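Local atomic coordinates of mutual gliding-motility protein MglA (Myxococcus xanthus DK 1622, PDB entry 6H17), a protein that acts as a GTP-binding intracellular switch that coordinates both gliding mechanisms of the bacterium and controls the direction and speed of its movement. Residues A[34-37]-A[38-42]; A[127-131]-A[132-136]; A[141-145]-A[146-150]. All coordinates share one frame; numbering follows the deposited sequence.

Contact 1: A[34-37]-A[38-42]; sequences NKTA and AETKG
The flat groups that matter here are the peptide carbonyls of Thr36 and Ala37, and they are met in different ways by Lys41 and Thr40. The ammonium end of Lys41 reaches the outer end of the first, NZ to Thr36 O at 3.1 Å, only 19° from the carbonyl plane. The second is approached from above its plane by the backbone of Thr40, with N 3.1 Å from Ala37 O in a fairly straight bond of 164°. Glu39 OE1 lies 4.1 Å from Ala37 CB. The i to i+3 bond from Thr40 back to Ala37 folds the chain sharply just past helix 25-35, whose first non-helical residue is Thr36, and Lys41 folds back over the helix end: its NZ also bonds Tyr33 O, while the lysine makes a cation-pi contact with Tyr33. Beyond CG, Lys41 is stretched out and runs alongside Thr36 in the opposing direction, its CB 3.8 Å from Thr36 CG2 and its CD 3.5 Å from Thr36 O. With CG2 opposite the backbone N (its OG1 at chi1 -68°), Thr36 presents the methyl to the turn, 3.2 Å from Thr40 OG1, and keeps its hydroxyl for Ile32 O in the last turn of the helix. Backbone bonds from Thr40 to Ser63 and from Gly42 to Pro61 tie the departing chain to the end of strand 52-62 and the residue just past it.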
ATOM      1  N   ASN A  34       6.609  14.046   2.437  1.00 13.64           N
ATOM      2  CA  ASN A  34       7.194  15.335   2.090  1.00 13.96           C
ATOM      3  C   ASN A  34       6.130  16.365   1.759  1.00 15.11           C
ATOM      4  O   ASN A  34       6.308  17.563   2.037  1.00 17.14           O
ATOM      5  CB  ASN A  34       8.152  15.174   0.906  1.00 15.87           C
ATOM      6  CG  ASN A  34       9.420  14.458   1.274  1.00 20.20           C
ATOM      7  OD1 ASN A  34       9.756  14.333   2.443  1.00 23.10           O
ATOM      8  ND2 ASN A  34      10.150  13.995   0.263  1.00 24.76           N
ATOM      9  N   LYS A  35       5.045  15.939   1.119  1.00 14.29           N
ATOM     10  CA  LYS A  35       4.056  16.852   0.572  1.00 14.73           C
ATOM     11  C   LYS A  35       2.765  16.950   1.374  1.00 16.81           C
ATOM     12  O   LYS A  35       1.864  17.693   0.973  1.00 21.00           O
ATOM     13  CB  LYS A  35       3.761  16.505  -0.890  1.00 14.99           C
ATOM     14  CG  LYS A  35       4.950  16.669  -1.791  1.00 19.16           C
ATOM     15  CD  LYS A  35       5.490  18.077  -1.824  1.00 27.30           C
ATOM     16  CE  LYS A  35       6.628  18.162  -2.827  1.00 42.10           C
ATOM     17  NZ  LYS A  35       6.618  19.454  -3.553  1.00 57.98           N
ATOM     18  N   THR A  36       2.657  16.290   2.506  1.00 16.31           N
ATOM     19  CA  THR A  36       1.479  16.424   3.351  1.00 18.84           C
ATOM     20  C   THR A  36       1.703  17.555   4.335  1.00 20.18           C
ATOM     21  O   THR A  36       2.809  17.754   4.837  1.00 19.48           O
ATOM     22  CB  THR A  36       1.214  15.108   4.083  1.00 15.12           C
ATOM     23  OG1 THR A  36       0.809  14.133   3.128  1.00 16.98           O
ATOM     24  CG2 THR A  36       0.116  15.253   5.117  1.00 16.73           C
ATOM     25  N   ALA A  37       0.624  18.277   4.635  1.00 27.28           N
ATOM     26  CA  ALA A  37       0.679  19.353   5.612  1.00 32.50           C
ATOM     27  C   ALA A  37       1.143  18.833   6.966  1.00 28.84           C
ATOM     28  O   ALA A  37       0.767  17.741   7.396  1.00 23.16           O
ATOM     29  CB  ALA A  37      -0.715  19.965   5.748  1.00 43.43           C
ATOM     30  N   ALA A  38       1.946  19.637   7.665  1.00 25.19           N
ATOM     31  CA  ALA A  38       2.501  19.192   8.932  1.00 24.41           C
ATOM     32  C   ALA A  38       1.414  18.835   9.942  1.00 25.19           C
ATOM     33  O   ALA A  38       1.635  17.998  10.822  1.00 30.33           O
ATOM     34  CB  ALA A  38       3.425  20.270   9.500  1.00 40.21           C
ATOM     35  N   GLU A  39       0.232  19.461   9.836  1.00 27.32           N
ATOM     36  CA  GLU A  39      -0.810  19.266  10.836  1.00 26.22           C
ATOM     37  C   GLU A  39      -1.568  17.955  10.686  1.00 22.96           C
ATOM     38  O   GLU A  39      -2.314  17.587  11.601  1.00 28.36           O
ATOM     39  CB  GLU A  39      -1.827  20.411  10.772  1.00 24.95           C
ATOM     40  CG  GLU A  39      -1.324  21.726  11.329  1.00 30.15           C
ATOM     41  CD  GLU A  39      -0.307  22.385  10.433  1.00 35.96           C
ATOM     42  OE1 GLU A  39      -0.427  22.233   9.198  1.00 31.37           O
ATOM     43  OE2 GLU A  39       0.608  23.051  10.967  1.00 33.22           O
ATOM     44  N   THR A  40      -1.427  17.255   9.558  1.00 21.18           N
ATOM     45  CA  THR A  40      -2.174  16.030   9.319  1.00 20.11           C
ATOM     46  C   THR A  40      -1.274  14.822   9.130  1.00 19.98           C
ATOM     47  O   THR A  40      -1.742  13.783   8.640  1.00 21.32           O
ATOM     48  CB  THR A  40      -3.092  16.166   8.100  1.00 22.52           C
ATOM     49  OG1 THR A  40      -2.298  16.347   6.919  1.00 23.85           O
ATOM     50  CG2 THR A  40      -4.053  17.338   8.259  1.00 28.09           C
ATOM     51  N   LYS A  41       0.005  14.925   9.474  1.00 21.62           N
ATOM     52  CA  LYS A  41       0.918  13.802   9.340  1.00 20.15           C
ATOM     53  C   LYS A  41       1.719  13.638  10.616  1.00 19.38           C
ATOM     54  O   LYS A  41       2.013  14.604  11.327  1.00 21.33           O
ATOM     55  CB  LYS A  41       1.887  13.987   8.178  1.00 20.24           C
ATOM     56  CG  LYS A  41       2.951  15.053   8.426  1.00 18.62           C
ATOM     57  CD  LYS A  41       3.711  15.349   7.176  1.00 18.58           C
ATOM     58  CE  LYS A  41       4.855  16.296   7.438  1.00 19.04           C
ATOM     59  NZ  LYS A  41       5.469  16.750   6.172  1.00 23.34           N
ATOM     60  N   GLY A  42       2.072  12.399  10.898  1.00 19.33           N
ATOM     61  CA  GLY A  42       3.147  12.089  11.804  1.00 18.26           C
ATOM     62  C   GLY A  42       4.446  11.928  11.042  1.00 16.68           C
ATOM     63  O   GLY A  42       4.575  12.314   9.876  1.00 21.13           O
TER

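Contact 2: A[127-131]-A[132-136]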
ATOM      1  N   GLN A 127      -3.824 -15.632   6.345  1.00 20.33           N
ATOM      2  CA  GLN A 127      -4.251 -15.014   7.594  1.00 20.32           C
ATOM      3  C   GLN A 127      -5.765 -14.861   7.630  1.00 24.95           C
ATOM      4  O   GLN A 127      -6.294 -14.142   8.486  1.00 26.49           O
ATOM      5  CB  GLN A 127      -3.521 -13.695   7.840  1.00 21.55           C
ATOM      6  CG  GLN A 127      -3.836 -12.623   6.848  1.00 18.60           C
ATOM      7  CD  GLN A 127      -3.179 -11.288   7.183  1.00 21.59           C
ATOM      8  OE1 GLN A 127      -2.023 -11.235   7.610  1.00 23.41           O
ATOM      9  NE2 GLN A 127      -3.914 -10.208   6.999  1.00 21.27           N
ATOM     10  N   GLY A 128      -6.474 -15.554   6.739  1.00 28.70           N
ATOM     11  CA  GLY A 128      -7.922 -15.578   6.752  1.00 31.83           C
ATOM     12  C   GLY A 128      -8.602 -14.476   5.977  1.00 32.47           C
ATOM     13  O   GLY A 128      -9.821 -14.313   6.104  1.00 35.31           O
ATOM     14  N   TYR A 129      -7.859 -13.706   5.193  1.00 24.14           N
ATOM     15  CA  TYR A 129      -8.413 -12.620   4.407  1.00 26.21           C
ATOM     16  C   TYR A 129      -8.575 -13.079   2.960  1.00 29.49           C
ATOM     17  O   TYR A 129      -8.135 -14.169   2.581  1.00 33.21           O
ATOM     18  CB  TYR A 129      -7.479 -11.398   4.481  1.00 29.42           C
ATOM     19  CG  TYR A 129      -7.383 -10.705   5.847  1.00 27.48           C
ATOM     20  CD1 TYR A 129      -7.347 -11.430   7.038  1.00 30.49           C
ATOM     21  CD2 TYR A 129      -7.295  -9.326   5.930  1.00 24.86           C
ATOM     22  CE1 TYR A 129      -7.252 -10.783   8.272  1.00 35.51           C
ATOM     23  CE2 TYR A 129      -7.201  -8.675   7.145  1.00 30.04           C
ATOM     24  CZ  TYR A 129      -7.177  -9.400   8.312  1.00 30.15           C
ATOM     25  OH  TYR A 129      -7.081  -8.744   9.523  1.00 30.46           O
ATOM     26  N   ASP A 130      -9.197 -12.221   2.145  1.00 26.84           N
ATOM     27  CA  ASP A 130      -9.442 -12.480   0.725  1.00 26.35           C
ATOM     28  C   ASP A 130      -9.168 -11.201  -0.059  1.00 31.37           C
ATOM     29  O   ASP A 130      -9.837 -10.189   0.163  1.00 25.87           O
ATOM     30  CB  ASP A 130     -10.896 -12.932   0.518  1.00 33.64           C
ATOM     31  CG  ASP A 130     -11.235 -13.242  -0.939  1.00 32.11           C
ATOM     32  OD1 ASP A 130     -10.395 -13.056  -1.833  1.00 36.67           O
ATOM     33  OD2 ASP A 130     -12.371 -13.700  -1.188  1.00 46.37           O
ATOM     34  N   LEU A 131      -8.186 -11.241  -0.976  1.00 23.92           N
ATOM     35  CA  LEU A 131      -7.852 -10.066  -1.779  1.00 22.76           C
ATOM     36  C   LEU A 131      -9.049  -9.547  -2.568  1.00 22.83           C
ATOM     37  O   LEU A 131      -9.132  -8.345  -2.854  1.00 26.34           O
ATOM     38  CB  LEU A 131      -6.699 -10.386  -2.737  1.00 22.37           C
ATOM     39  CG  LEU A 131      -6.199  -9.252  -3.617  1.00 22.17           C
ATOM     40  CD1 LEU A 131      -5.792  -8.057  -2.765  1.00 19.52           C
ATOM     41  CD2 LEU A 131      -5.035  -9.715  -4.465  1.00 25.93           C
ATOM     42  N   ASN A 132      -9.981 -10.436  -2.931  1.00 29.57           N
ATOM     43  CA  ASN A 132     -11.120 -10.035  -3.743  1.00 32.51           C
ATOM     44  C   ASN A 132     -12.100  -9.148  -2.990  1.00 28.06           C
ATOM     45  O   ASN A 132     -12.899  -8.454  -3.625  1.00 40.91           O
ATOM     46  CB  ASN A 132     -11.895 -11.269  -4.214  1.00 38.40           C
ATOM     47  CG  ASN A 132     -11.119 -12.102  -5.196  1.00 43.26           C
ATOM     48  OD1 ASN A 132     -10.182 -11.621  -5.828  1.00 37.13           O
ATOM     49  ND2 ASN A 132     -11.512 -13.363  -5.343  1.00 52.57           N
ATOM     50  N   LYS A 133     -12.073  -9.174  -1.665  1.00 25.98           N
ATOM     51  CA  LYS A 133     -13.031  -8.444  -0.850  1.00 34.61           C
ATOM     52  C   LYS A 133     -12.467  -7.195  -0.199  1.00 40.91           C
ATOM     53  O   LYS A 133     -13.217  -6.251   0.057  1.00 49.01           O
ATOM     54  CB  LYS A 133     -13.548  -9.362   0.260  1.00 40.63           C
ATOM     55  CG  LYS A 133     -14.305 -10.565  -0.254  1.00 51.54           C
ATOM     56  CD  LYS A 133     -14.992 -11.276   0.895  1.00 54.79           C
ATOM     57  CE  LYS A 133     -14.633 -12.749   0.957  1.00 60.95           C
ATOM     58  NZ  LYS A 133     -15.780 -13.601   0.540  1.00 65.71           N
ATOM     59  N   ILE A 134     -11.168  -7.163   0.065  1.00 22.93           N
ATOM     60  CA  ILE A 134     -10.543  -6.105   0.857  1.00 20.31           C
ATOM     61  C   ILE A 134     -10.421  -4.830   0.026  1.00 16.48           C
ATOM     62  O   ILE A 134     -10.258  -4.894  -1.203  1.00 18.91           O
ATOM     63  CB  ILE A 134      -9.182  -6.600   1.382  1.00 21.13           C
ATOM     64  CG1 ILE A 134      -8.652  -5.736   2.526  1.00 30.74           C
ATOM     65  CG2 ILE A 134      -8.172  -6.644   0.271  1.00 20.64           C
ATOM     66  CD1 ILE A 134      -7.341  -6.258   3.113  1.00 40.86           C
ATOM     67  N   PRO A 135     -10.501  -3.653   0.641  1.00 15.24           N
ATOM     68  CA  PRO A 135     -10.124  -2.421  -0.069  1.00 15.85           C
ATOM     69  C   PRO A 135      -8.751  -2.561  -0.708  1.00 14.20           C
ATOM     70  O   PRO A 135      -7.770  -2.904  -0.038  1.00 14.13           O
ATOM     71  CB  PRO A 135     -10.128  -1.375   1.044  1.00 14.89           C
ATOM     72  CG  PRO A 135     -11.231  -1.878   1.956  1.00 15.39           C
ATOM     73  CD  PRO A 135     -11.030  -3.357   1.992  1.00 14.86           C
ATOM     74  N   TYR A 136      -8.680  -2.293  -2.015  1.00 14.06           N
ATOM     75  CA  TYR A 136      -7.506  -2.651  -2.806  1.00 13.64           C
ATOM     76  C   TYR A 136      -7.433  -1.767  -4.036  1.00 13.90           C
ATOM     77  O   TYR A 136      -8.403  -1.651  -4.787  1.00 14.21           O
ATOM     78  CB  TYR A 136      -7.599  -4.136  -3.190  1.00 15.28           C
ATOM     79  CG  TYR A 136      -6.610  -4.589  -4.236  1.00 14.91           C
ATOM     80  CD1 TYR A 136      -5.291  -4.207  -4.172  1.00 17.05           C
ATOM     81  CD2 TYR A 136      -7.003  -5.407  -5.290  1.00 16.84           C
ATOM     82  CE1 TYR A 136      -4.378  -4.591  -5.133  1.00 19.52           C
ATOM     83  CE2 TYR A 136      -6.090  -5.816  -6.261  1.00 18.43           C
ATOM     84  CZ  TYR A 136      -4.780  -5.392  -6.165  1.00 18.11           C
ATOM     85  OH  TYR A 136      -3.827  -5.756  -7.098  1.00 19.38           O
TER
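Asp130 and Asn132 meet directly: OD1 of Asp130 accepts the backbone N of Asn132 at 2.9 Å, an Asx turn in which the amide comes from above the carboxylate plane. The side chain reaches it because CG lies opposite the backbone N (chi1 -179°), which swings the carboxylate round beside the following peptides. The main chain of the same residue closes the loop a second time, with Asp130 O taking Lys133 N at 3.1 Å and, weakly, Ile134 N. On the other carboxylate oxygen, the bent chain of Lys133 crosses Asp130 at about a right angle and lays CE 3.3 Å from OD2; NZ ends 3.8 Å from OD2, a long salt bridge. With an alanine here, the Asn132 amide would probably lose its acceptor and the Lys133 ammonium its nearby negative charge, leaving the turn less firmly set.

Apolar groups fill the next shell. Leu131 CD1 sits over one face of the Tyr136 ring, 3.9 Å from its centroid in a CH-pi contact, and Ile134 CD1 meets the edge of the Tyr129 ring. Gln127 NE2, bonded to Leu93 O, rests over the centre of one face of that ring. Farther out, a Schellman motif with Gly128 as its C-prime residue ends helix 110-125, and Leu120 and Leu124 of that helix pack on Leu131. Backbone and side-chain acceptors of one aspartate thus hold the turn into strand 136-141, and its carboxylate probably stays ionised beside Lys133.

Contact 3: A[141-145]-A[146-150]. With GSP (5'-guanosine-diphosphate-monothiophosphate), chain C.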
ATOM      1  N   ASN A 141       3.467   2.018 -11.449  1.00 11.16           N
ATOM      2  CA  ASN A 141       4.517   2.988 -11.168  1.00 11.07           C
ATOM      3  C   ASN A 141       5.601   2.930 -12.236  1.00 10.64           C
ATOM      4  O   ASN A 141       5.671   2.015 -13.061  1.00 11.31           O
ATOM      5  CB  ASN A 141       5.079   2.745  -9.761  1.00 10.75           C
ATOM      6  CG  ASN A 141       5.942   3.867  -9.270  1.00 10.93           C
ATOM      7  OD1 ASN A 141       5.664   5.045  -9.535  1.00 11.23           O
ATOM      8  ND2 ASN A 141       7.012   3.529  -8.569  1.00 10.58           N
ATOM      9  N   LYS A 142       6.453   3.942 -12.220  1.00 10.56           N
ATOM     10  CA  LYS A 142       7.573   4.069 -13.169  1.00 10.71           C
ATOM     11  C   LYS A 142       7.096   4.301 -14.605  1.00 11.59           C
ATOM     12  O   LYS A 142       7.720   3.847 -15.567  1.00 11.82           O
ATOM     13  CB  LYS A 142       8.589   2.925 -13.083  1.00 11.18           C
ATOM     14  CG  LYS A 142       8.946   2.531 -11.648  1.00 11.52           C
ATOM     15  CD  LYS A 142      10.322   1.899 -11.551  1.00 11.86           C
ATOM     16  CE  LYS A 142      10.622   1.491 -10.120  1.00 11.52           C
ATOM     17  NZ  LYS A 142      11.868   0.657 -10.061  1.00 13.47           N
ATOM     18  N   ARG A 143       6.037   5.106 -14.763  1.00 10.80           N
ATOM     19  CA  ARG A 143       5.536   5.425 -16.094  1.00 11.82           C
ATOM     20  C   ARG A 143       6.508   6.267 -16.900  1.00 12.44           C
ATOM     21  O   ARG A 143       6.346   6.370 -18.119  1.00 13.89           O
ATOM     22  CB  ARG A 143       4.193   6.164 -16.024  1.00 13.05           C
ATOM     23  CG  ARG A 143       3.076   5.421 -15.311  1.00 13.38           C
ATOM     24  CD  ARG A 143       2.847   4.024 -15.839  1.00 13.34           C
ATOM     25  NE  ARG A 143       2.715   4.030 -17.290  1.00 13.78           N
ATOM     26  CZ  ARG A 143       2.884   2.972 -18.069  1.00 12.82           C
ATOM     27  NH1 ARG A 143       3.137   1.793 -17.544  1.00 12.90           N
ATOM     28  NH2 ARG A 143       2.757   3.087 -19.382  1.00 15.77           N
ATOM     29  N   ASP A 144       7.515   6.855 -16.256  1.00 11.78           N
ATOM     30  CA  ASP A 144       8.483   7.713 -16.914  1.00 13.52           C
ATOM     31  C   ASP A 144       9.531   6.944 -17.698  1.00 13.42           C
ATOM     32  O   ASP A 144      10.256   7.552 -18.494  1.00 15.05           O
ATOM     33  CB  ASP A 144       9.201   8.572 -15.859  1.00 13.64           C
ATOM     34  CG  ASP A 144       9.931   7.740 -14.825  1.00 13.18           C
ATOM     35  OD1 ASP A 144      11.153   7.930 -14.658  1.00 14.37           O
ATOM     36  OD2 ASP A 144       9.295   6.885 -14.174  1.00 12.52           O
ATOM     37  N   LEU A 145       9.645   5.640 -17.505  1.00 12.88           N
ATOM     38  CA  LEU A 145      10.772   4.911 -18.063  1.00 13.12           C
ATOM     39  C   LEU A 145      10.477   4.437 -19.494  1.00 13.47           C
ATOM     40  O   LEU A 145       9.343   4.053 -19.803  1.00 15.26           O
ATOM     41  CB  LEU A 145      11.143   3.730 -17.174  1.00 14.22           C
ATOM     42  CG  LEU A 145      11.737   4.152 -15.830  1.00 13.03           C
ATOM     43  CD1 LEU A 145      12.071   2.947 -14.980  1.00 13.62           C
ATOM     44  CD2 LEU A 145      12.975   5.016 -16.052  1.00 14.21           C
ATOM     45  N   PRO A 146      11.473   4.439 -20.364  1.00 14.27           N
ATOM     46  CA  PRO A 146      11.223   4.065 -21.765  1.00 14.88           C
ATOM     47  C   PRO A 146      10.870   2.603 -21.929  1.00 15.41           C
ATOM     48  O   PRO A 146      10.248   2.247 -22.946  1.00 18.52           O
ATOM     49  CB  PRO A 146      12.538   4.421 -22.468  1.00 17.93           C
ATOM     50  CG  PRO A 146      13.571   4.407 -21.388  1.00 19.13           C
ATOM     51  CD  PRO A 146      12.867   4.852 -20.121  1.00 15.46           C
ATOM     52  N   ASN A 147      11.252   1.760 -20.984  1.00 14.52           N
ATOM     53  CA  ASN A 147      10.940   0.339 -21.007  1.00 14.85           C
ATOM     54  C   ASN A 147       9.647   0.015 -20.253  1.00 13.93           C
ATOM     55  O   ASN A 147       9.383  -1.166 -19.994  1.00 14.90           O
ATOM     56  CB  ASN A 147      12.130  -0.477 -20.466  1.00 16.37           C
ATOM     57  CG  ASN A 147      12.625  -0.005 -19.080  1.00 16.83           C
ATOM     58  OD1 ASN A 147      12.643   1.186 -18.779  1.00 19.16           O
ATOM     59  ND2 ASN A 147      13.097  -0.950 -18.270  1.00 16.62           N
ATOM     60  N   ALA A 148       8.830   1.010 -19.922  1.00 13.01           N
ATOM     61  CA  ALA A 148       7.542   0.760 -19.293  1.00 13.52           C
ATOM     62  C   ALA A 148       6.585   0.094 -20.271  1.00 15.10           C
ATOM     63  O   ALA A 148       6.478   0.492 -21.435  1.00 15.93           O
ATOM     64  CB  ALA A 148       6.932   2.074 -18.807  1.00 14.13           C
ATOM     65  N   VAL A 149       5.875  -0.917 -19.776  1.00 14.52           N
ATOM     66  CA  VAL A 149       4.787  -1.561 -20.517  1.00 14.61           C
ATOM     67  C   VAL A 149       3.639  -0.574 -20.682  1.00 14.07           C
ATOM     68  O   VAL A 149       3.471   0.351 -19.891  1.00 15.71           O
ATOM     69  CB  VAL A 149       4.385  -2.799 -19.681  1.00 17.20           C
ATOM     70  CG1 VAL A 149       3.102  -3.447 -20.169  1.00 18.89           C
ATOM     71  CG2 VAL A 149       5.533  -3.815 -19.690  1.00 17.85           C
ATOM     72  N   THR A 150       2.837  -0.749 -21.729  1.00 14.09           N
ATOM     73  CA  THR A 150       1.722   0.176 -21.892  1.00 15.20           C
ATOM     74  C   THR A 150       0.698  -0.028 -20.772  1.00 15.07           C
ATOM     75  O   THR A 150       0.611  -1.094 -20.158  1.00 15.18           O
ATOM     76  CB  THR A 150       1.025   0.001 -23.245  1.00 15.87           C
ATOM     77  OG1 THR A 150       0.286  -1.225 -23.227  1.00 16.42           O
ATOM     78  CG2 THR A 150       2.007   0.001 -24.381  1.00 16.49           C
TER
HETATM   79  PG  GSP C 302      11.995  -2.701  -1.396  1.00 12.13           P
HETATM   80  O3B GSP C 302      11.746  -1.557  -2.566  1.00 11.42           O
HETATM   81  S1G GSP C 302      13.556  -3.612  -1.901  1.00 14.65           S
HETATM   82  O2G GSP C 302      12.071  -1.921  -0.068  1.00 14.69           O
HETATM   83  O3G GSP C 302      10.736  -3.573  -1.412  1.00 13.52           O
HETATM   84  PB  GSP C 302      10.721  -0.354  -2.674  1.00 11.11           P
HETATM   85  O1B GSP C 302       9.483  -0.792  -3.363  1.00 10.39           O
HETATM   86  O2B GSP C 302      10.540   0.304  -1.359  1.00 11.13           O
HETATM   87  PA  GSP C 302      11.959   2.126  -3.510  1.00 12.17           P
HETATM   88  O1A GSP C 302      10.798   2.972  -3.282  1.00 12.44           O
HETATM   89  O2A GSP C 302      13.069   2.202  -2.555  1.00 14.33           O
HETATM   90  O3A GSP C 302      11.516   0.610  -3.693  1.00 11.27           O
HETATM   91  O5' GSP C 302      12.449   2.445  -4.996  1.00 12.22           O
HETATM   92  C5' GSP C 302      13.539   1.732  -5.560  1.00 13.11           C
HETATM   93  C4' GSP C 302      14.233   2.579  -6.619  1.00 14.77           C
HETATM   94  O4' GSP C 302      13.308   2.867  -7.687  1.00 14.17           O
HETATM   95  C3' GSP C 302      14.689   3.908  -6.076  1.00 14.90           C
HETATM   96  O3' GSP C 302      15.940   4.250  -6.650  1.00 23.55           O
HETATM   97  C2' GSP C 302      13.633   4.915  -6.525  1.00 15.24           C
HETATM   98  O2' GSP C 302      14.078   6.231  -6.679  1.00 16.83           O
HETATM   99  C1' GSP C 302      13.220   4.273  -7.858  1.00 12.82           C
HETATM  100  N9  GSP C 302      11.878   4.622  -8.303  1.00 12.11           N
HETATM  101  C8  GSP C 302      10.741   4.510  -7.564  1.00 11.63           C
HETATM  102  N7  GSP C 302       9.684   4.926  -8.292  1.00 11.28           N
HETATM  103  C5  GSP C 302      10.170   5.307  -9.516  1.00 10.46           C
HETATM  104  C6  GSP C 302       9.559   5.829 -10.655  1.00 11.70           C
HETATM  105  O6  GSP C 302       8.331   6.048 -10.783  1.00 11.84           O
HETATM  106  N1  GSP C 302      10.384   6.114 -11.697  1.00 10.71           N
HETATM  107  C2  GSP C 302      11.737   5.891 -11.661  1.00 11.78           C
HETATM  108  N2  GSP C 302      12.462   6.182 -12.727  1.00 12.55           N
HETATM  109  N3  GSP C 302      12.353   5.392 -10.565  1.00 11.81           N
HETATM  110  C4  GSP C 302      11.545   5.122  -9.523  1.00 11.48           C
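Arg143 turns back on its own loop to meet Val149 end-on. Bends at chi2 and chi3 (-53° and -50°) fold the side chain until both terminal nitrogens close on one backbone oxygen: NH1 lies 2.8 Å and NH2 2.9 Å from Val149 O, which sits practically in the guanidinium plane. Ala148 CB lies over one face of that group, offset toward its rim, and Ala148 N returns to Leu145 O at 3.1 Å, closing the second of two type I turns in the loop; the first spans Lys142 to Leu145.

The guanine is gripped by side chains from the end of strand 136-141 and the loop after it, the NKxD signature of small GTPases in its form Asn141-Lys142-Arg143-Asp144. Asp144 faces the base edge with both oxygens, OD2 to N1 at 2.8 Å and OD1 to N2 at 2.9 Å, while Asn141 ND2 reaches N7 at 3.0 Å on the imidazole side. Lys142 lies extended over one face of the purine, CG 3.5 Å from C6, and carries its ammonium on to Asp104 and Leu22 O. Leu145 CD2 touches the exocyclic amino group N2.

A carboxylate that accepts from both N1 and N2 suits guanine and not adenine, which has no proton on N1 and no 2-amino group, so the pairing reads the base.

In the fold
The three contacts are well separated on the GTPase and lie in series along the chain, their centres 28 to 29 Å apart and none touching another. Contact 3 meets the ligand directly, at the guanine. Contact 1 closes the helix that begins at the P-loop lysine, Lys25; its Asn34 side chain is about 11 Å from the nucleotide. Contact 2, across the chain's centre from contact 1, leads into strand 136-141, whose far end opens contact 3 at Asn141; the Tyr136 side chain is about 9 Å from Gly19, in the predicted GTP site. Contacts 2 and 3 come within about 12 Å at their nearest atoms.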